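Local coordinates for ABC transporter, substrate-binding protein (Clostridium perfringens, PDB 4EDP) that probably captures a solute outside the cell and delivers it to the membrane permease of an ABC importer, at residues A[157-162]-A[233-238]; A[171-176]-A[180-185]. All blocks are in the same frame, centred on the assembly; numbering follows the deposited sequence. Where two conformers were deposited one is given.

Contact 1. Residues A[157-162]-A[233-238]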
loop_
_atom_site.group_PDB
_atom_site.type_symbol
_atom_site.label_atom_id
_atom_site.label_comp_id
_atom_site.label_asym_id
_atom_site.label_seq_id
_atom_site.Cartn_x
_atom_site.Cartn_y
_atom_site.Cartn_z
ATOM N N GLU A 157 1.892 8.147 19.112
ATOM C CA GLU A 157 1.591 7.901 20.517
ATOM C C GLU A 157 0.504 8.823 21.080
ATOM O O GLU A 157 -0.186 8.448 22.029
ATOM C CB GLU A 157 2.854 7.972 21.369
ATOM C CG GLU A 157 3.898 6.875 21.024
ATOM C CD GLU A 157 4.749 7.097 19.769
ATOM O OE1 GLU A 157 4.676 8.168 19.096
ATOM O OE2 GLU A 157 5.558 6.166 19.483
ATOM N N ASP A 158 0.366 10.013 20.498
ATOM C CA ASP A 158 -0.664 10.975 20.923
ATOM C C ASP A 158 -2.084 10.426 20.721
ATOM O O ASP A 158 -3.028 10.917 21.343
ATOM C CB ASP A 158 -0.525 12.341 20.218
ATOM C CG ASP A 158 0.658 13.160 20.702
ATOM O OD1 ASP A 158 1.149 12.963 21.841
ATOM O OD2 ASP A 158 1.070 14.052 19.934
ATOM N N LEU A 159 -2.250 9.414 19.869
ATOM C CA LEU A 159 -3.580 8.817 19.654
ATOM C C LEU A 159 -4.122 8.163 20.936
ATOM O O LEU A 159 -5.325 7.964 21.067
ATOM C CB LEU A 159 -3.533 7.782 18.517
ATOM C CG LEU A 159 -3.258 8.358 17.114
ATOM C CD1 LEU A 159 -3.025 7.211 16.113
ATOM C CD2 LEU A 159 -4.389 9.280 16.645
ATOM N N TRP A 160 -3.228 7.848 21.870
ATOM C CA TRP A 160 -3.588 7.260 23.166
ATOM C C TRP A 160 -4.003 8.263 24.239
ATOM O O TRP A 160 -4.413 7.858 25.325
ATOM C CB TRP A 160 -2.432 6.412 23.711
ATOM C CG TRP A 160 -2.325 5.014 23.152
ATOM C CD1 TRP A 160 -2.688 3.871 23.791
ATOM C CD2 TRP A 160 -1.834 4.605 21.856
ATOM N NE1 TRP A 160 -2.476 2.783 22.987
ATOM C CE2 TRP A 160 -1.953 3.200 21.794
ATOM C CE3 TRP A 160 -1.321 5.281 20.751
ATOM C CZ2 TRP A 160 -1.576 2.467 20.680
ATOM C CZ3 TRP A 160 -0.940 4.551 19.646
ATOM C CH2 TRP A 160 -1.069 3.159 19.614
ATOM N N LYS A 161 -3.918 9.555 23.956
ATOM C CA LYS A 161 -4.282 10.590 24.936
ATOM C C LYS A 161 -5.708 10.441 25.438
ATOM O O LYS A 161 -6.627 10.203 24.657
ATOM C CB LYS A 161 -4.109 11.988 24.347
ATOM C CG LYS A 161 -2.648 12.401 24.249
ATOM C CD LYS A 161 -2.412 13.622 23.389
ATOM C CE LYS A 161 -3.145 14.838 23.841
ATOM N NZ LYS A 161 -2.536 16.027 23.141
ATOM N N PRO A 162 -5.891 10.602 26.744
ATOM C CA PRO A 162 -7.212 10.467 27.365
ATOM C C PRO A 162 -8.210 11.485 26.835
ATOM O O PRO A 162 -9.416 11.249 26.893
ATOM C CB PRO A 162 -6.929 10.667 28.843
ATOM C CG PRO A 162 -5.624 11.367 28.907
ATOM C CD PRO A 162 -4.845 10.909 27.732
ATOM N N ALA A 233 -10.028 12.540 14.811
ATOM C CA ALA A 233 -8.810 12.018 14.172
ATOM C C ALA A 233 -8.966 10.618 13.609
ATOM O O ALA A 233 -9.762 9.817 14.107
ATOM C CB ALA A 233 -7.636 12.012 15.179
ATOM N N ALA A 234 -8.214 10.325 12.555
ATOM C CA ALA A 234 -8.201 8.981 11.983
ATOM C C ALA A 234 -6.840 8.633 11.400
ATOM O O ALA A 234 -6.166 9.492 10.813
ATOM C CB ALA A 234 -9.288 8.815 10.882
ATOM N N VAL A 235 -6.412 7.393 11.588
ATOM C CA VAL A 235 -5.200 6.918 10.929
ATOM C C VAL A 235 -5.733 6.540 9.549
ATOM O O VAL A 235 -6.609 5.684 9.439
ATOM C CB VAL A 235 -4.575 5.708 11.629
ATOM C CG1 VAL A 235 -3.464 5.110 10.781
ATOM C CG2 VAL A 235 -4.092 6.084 13.020
ATOM N N ALA A 236 -5.225 7.176 8.504
ATOM C CA ALA A 236 -5.760 6.969 7.175
ATOM C C ALA A 236 -4.744 7.213 6.066
ATOM O O ALA A 236 -3.766 7.926 6.238
ATOM C CB ALA A 236 -6.929 7.902 6.980
ATOM N N SER A 237 -5.040 6.651 4.904
ATOM C CA SER A 237 -4.178 6.768 3.749
ATOM C C SER A 237 -4.187 8.153 3.126
ATOM O O SER A 237 -5.094 8.963 3.355
ATOM C CB SER A 237 -4.641 5.771 2.689
ATOM O OG SER A 237 -5.914 6.156 2.153
ATOM N N ASP A 238 -3.163 8.404 2.320
ATOM C CA ASP A 238 -3.045 9.613 1.539
ATOM C C ASP A 238 -4.298 9.803 0.673
ATOM O O ASP A 238 -4.840 10.915 0.589
ATOM C CB ASP A 238 -1.767 9.568 0.684
ATOM C CG ASP A 238 -1.526 8.201 -0.004
ATOM O OD1 ASP A 238 -2.426 7.334 -0.074
ATOM O OD2 ASP A 238 -0.399 8.013 -0.502
#

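Contact 2. Residues A[171-176]-A[180-185]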
loop_
_atom_site.group_PDB
_atom_site.type_symbol
_atom_site.label_atom_id
_atom_site.label_comp_id
_atom_site.label_asym_id
_atom_site.label_seq_id
_atom_site.Cartn_x
_atom_site.Cartn_y
_atom_site.Cartn_z
ATOM N N PRO A 171 -7.840 1.862 10.934
ATOM C CA PRO A 171 -8.123 0.855 9.935
ATOM C C PRO A 171 -8.218 -0.531 10.540
ATOM O O PRO A 171 -7.462 -0.866 11.471
ATOM C CB PRO A 171 -6.906 0.942 8.998
ATOM C CG PRO A 171 -5.822 1.414 9.859
ATOM C CD PRO A 171 -6.486 2.418 10.775
ATOM N N ASP A 172 -9.133 -1.341 10.021
ATOM C CA ASP A 172 -9.298 -2.686 10.535
ATOM C C ASP A 172 -8.110 -3.548 10.123
ATOM O O ASP A 172 -7.417 -3.259 9.131
ATOM C CB ASP A 172 -10.583 -3.321 10.010
ATOM C CG ASP A 172 -10.904 -4.616 10.718
ATOM O OD1 ASP A 172 -10.983 -4.606 11.965
ATOM O OD2 ASP A 172 -11.062 -5.635 10.023
ATOM N N ILE A 173 -7.877 -4.603 10.890
ATOM C CA ILE A 173 -6.763 -5.521 10.631
ATOM C C ILE A 173 -6.783 -6.122 9.230
ATOM O O ILE A 173 -5.717 -6.417 8.672
ATOM C CB ILE A 173 -6.728 -6.648 11.690
ATOM C CG1 ILE A 173 -5.419 -7.442 11.602
ATOM C CG2 ILE A 173 -7.966 -7.550 11.566
ATOM C CD1 ILE A 173 -4.128 -6.570 11.851
ATOM N N THR A 174 -7.972 -6.283 8.646
ATOM C CA THR A 174 -8.117 -6.877 7.312
ATOM C C THR A 174 -7.891 -5.920 6.132
ATOM O O THR A 174 -7.968 -6.335 4.978
ATOM C CB THR A 174 -9.534 -7.509 7.145
ATOM O OG1 THR A 174 -10.540 -6.498 7.294
ATOM C CG2 THR A 174 -9.759 -8.595 8.180
ATOM N N THR A 175 -7.598 -4.658 6.422
ATOM C CA THR A 175 -7.395 -3.634 5.395
ATOM C C THR A 175 -5.914 -3.474 5.119
ATOM O O THR A 175 -5.070 -3.984 5.861
ATOM C CB THR A 175 -7.913 -2.254 5.850
ATOM O OG1 THR A 175 -7.103 -1.775 6.931
ATOM C CG2 THR A 175 -9.399 -2.326 6.276
ATOM N N THR A 176 -5.599 -2.747 4.060
ATOM C CA THR A 176 -4.202 -2.523 3.686
ATOM C C THR A 176 -3.316 -2.075 4.823
ATOM O O THR A 176 -2.198 -2.574 4.982
ATOM C CB THR A 176 -4.123 -1.466 2.585
ATOM O OG1 THR A 176 -4.902 -1.919 1.481
ATOM C CG2 THR A 176 -2.664 -1.229 2.153
ATOM N N ALA A 180 0.183 -2.040 9.631
ATOM C CA ALA A 180 0.812 -0.808 10.073
ATOM C C ALA A 180 0.271 -0.378 11.437
ATOM O O ALA A 180 1.035 0.064 12.290
ATOM C CB ALA A 180 0.604 0.327 9.028
ATOM N N MET A 181 -1.034 -0.510 11.633
ATOM C CA MET A 181 -1.650 -0.109 12.886
ATOM C C MET A 181 -1.067 -0.956 14.055
ATOM O O MET A 181 -0.810 -0.434 15.145
ATOM C CB MET A 181 -3.185 -0.188 12.764
ATOM C CG MET A 181 -3.873 0.533 13.856
ATOM S SD MET A 181 -3.586 2.316 13.760
ATOM C CE MET A 181 -3.599 2.638 15.527
ATOM N N VAL A 182 -0.829 -2.245 13.819
ATOM C CA VAL A 182 -0.229 -3.117 14.832
ATOM C C VAL A 182 1.226 -2.658 15.080
ATOM O O VAL A 182 1.692 -2.633 16.233
ATOM C CB VAL A 182 -0.275 -4.616 14.429
ATOM C CG1 VAL A 182 0.480 -5.481 15.427
ATOM C CG2 VAL A 182 -1.721 -5.099 14.263
ATOM N N GLU A 183 1.949 -2.309 14.015
ATOM C CA GLU A 183 3.346 -1.866 14.170
ATOM C C GLU A 183 3.446 -0.521 14.886
ATOM O O GLU A 183 4.401 -0.276 15.651
ATOM C CB GLU A 183 4.132 -1.933 12.851
ATOM C CG GLU A 183 4.247 -3.381 12.351
ATOM C CD GLU A 183 5.422 -3.673 11.440
ATOM O OE1 GLU A 183 6.270 -2.786 11.222
ATOM O OE2 GLU A 183 5.542 -4.856 10.998
ATOM N N ILE A 184 2.464 0.347 14.666
ATOM C CA ILE A 184 2.387 1.616 15.369
ATOM C C ILE A 184 2.251 1.348 16.881
ATOM O O ILE A 184 2.945 1.965 17.695
ATOM C CB ILE A 184 1.194 2.456 14.840
ATOM C CG1 ILE A 184 1.543 3.062 13.471
ATOM C CG2 ILE A 184 0.844 3.549 15.863
ATOM C CD1 ILE A 184 0.337 3.594 12.701
ATOM N N ALA A 185 1.391 0.403 17.247
ATOM C CA ALA A 185 1.190 0.008 18.645
ATOM C C ALA A 185 2.466 -0.607 19.206
ATOM O O ALA A 185 2.812 -0.370 20.377
ATOM C CB ALA A 185 0.009 -0.969 18.747
HETATM O O HOH W 1 0.007 -2.181 6.669
#

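Contact 1. Residues A[157-162]-A[233-238]
L159 reaches from a 3-10 turn to strand 233-237 and meets it mainly through CD1, with CD2 at the margin of contact. The apolar part of the contact rests on this one leucine, set against the two residues of the strand, A233 and V235, whose CB atoms point toward the turn. L159 CD1 presses against V235 CG2 at 3.5 Å, tighter than carbons usually pack, and the two side chains cross at about a right angle. The other branch is looser: L159 CD2 stands 4.5 Å from A233 CB. With CG anti to its own carbonyl carbon (chi1 -67°), L159 extends away from the turn and straddles the two strand positions. In V235, CG1 lies anti to the backbone N (chi1 170°), which puts CG2 beside that N, where it meets L159 CD1. I143 and W156 add to the same apolar cluster.

The strand belongs to the central sheet of a periplasmic-binding-protein fold, where it runs parallel to strand 168-171 and antiparallel to strand 135-145. A234 turns its CB to the opposite face, onto L222 and F226 of helix 219-227. That helix packs on one face of the strand, while a connection between two strands contributes to the cover of the other.

No hydrogen bond crosses between the segments; the polar bonds are made within each segment or to other parts of the chain. Within the turn, W160 N donates to E157 O at 3.1 Å and K161 N to D158 O at the same length. N211 ND2 bonds both L159 O and K161 O, tying the turn's backbone to a more distant loop. On the strand, V235 O accepts from the hydroxyl of Y216, and S237 OG caps the following helix at A240 N.

Contact 2. Residues A[171-176]-A[180-185]
Between segments 171-176 and 180-185 the CA atoms come nearest at P171 and M181, 7.2 Å apart, before a type I beta turn from D172 to T175 carries the chain toward the helix. In the conformer given, one of two deposited for M181, P171 CD lies 4.2 Å from M181 SD, ring and thioether chain crossing at about a right angle; this contact is therefore provisional. That M181 conformer has CG anti to the backbone N (chi1 -165°) and then bends twice, bringing the sulfur to the proline. Past the proline, I173 CD1 touches V182 CG2 at 3.7 Å. W346 of helix 332-350 packs on both I173 and M181.

The turn is held from within: D172 O accepts from T175 N at 3.1 Å and from T175 OG1 at 2.7 Å, the hydroxyl lying in the carbonyl plane. T174 OG1 donates to D172 OD2 at 2.9 Å, on the lone pair facing away from the other oxygen. No direct hydrogen bond crosses the segments, a water linking T176 O to A180 N instead, which is consistent with apolar packing seating the helix against the strand end and turn while polar bonding shapes the turn itself.

How the contacts relate
Both contacts are buried, and both belong to the same lobe-like half of the chain. Their centres lie about 12 Å apart; that of contact 1 is about 18 Å from the chain's centre and that of contact 2 about 12 Å. Contact 2 is nested in the loop that contact 1 closes. V235 joins them: its CG2 also lies 3.9 Å from M181 SD in the conformer given, and P171 packs against the same residue. A second bridge runs from W160 to I184 and A185. Contact 1 sets a sheet strand against a connecting turn and is purely apolar. Contact 2 joins a strand end to the helix that follows, with a water spanning T176 O to A180 N beside its apolar pairs.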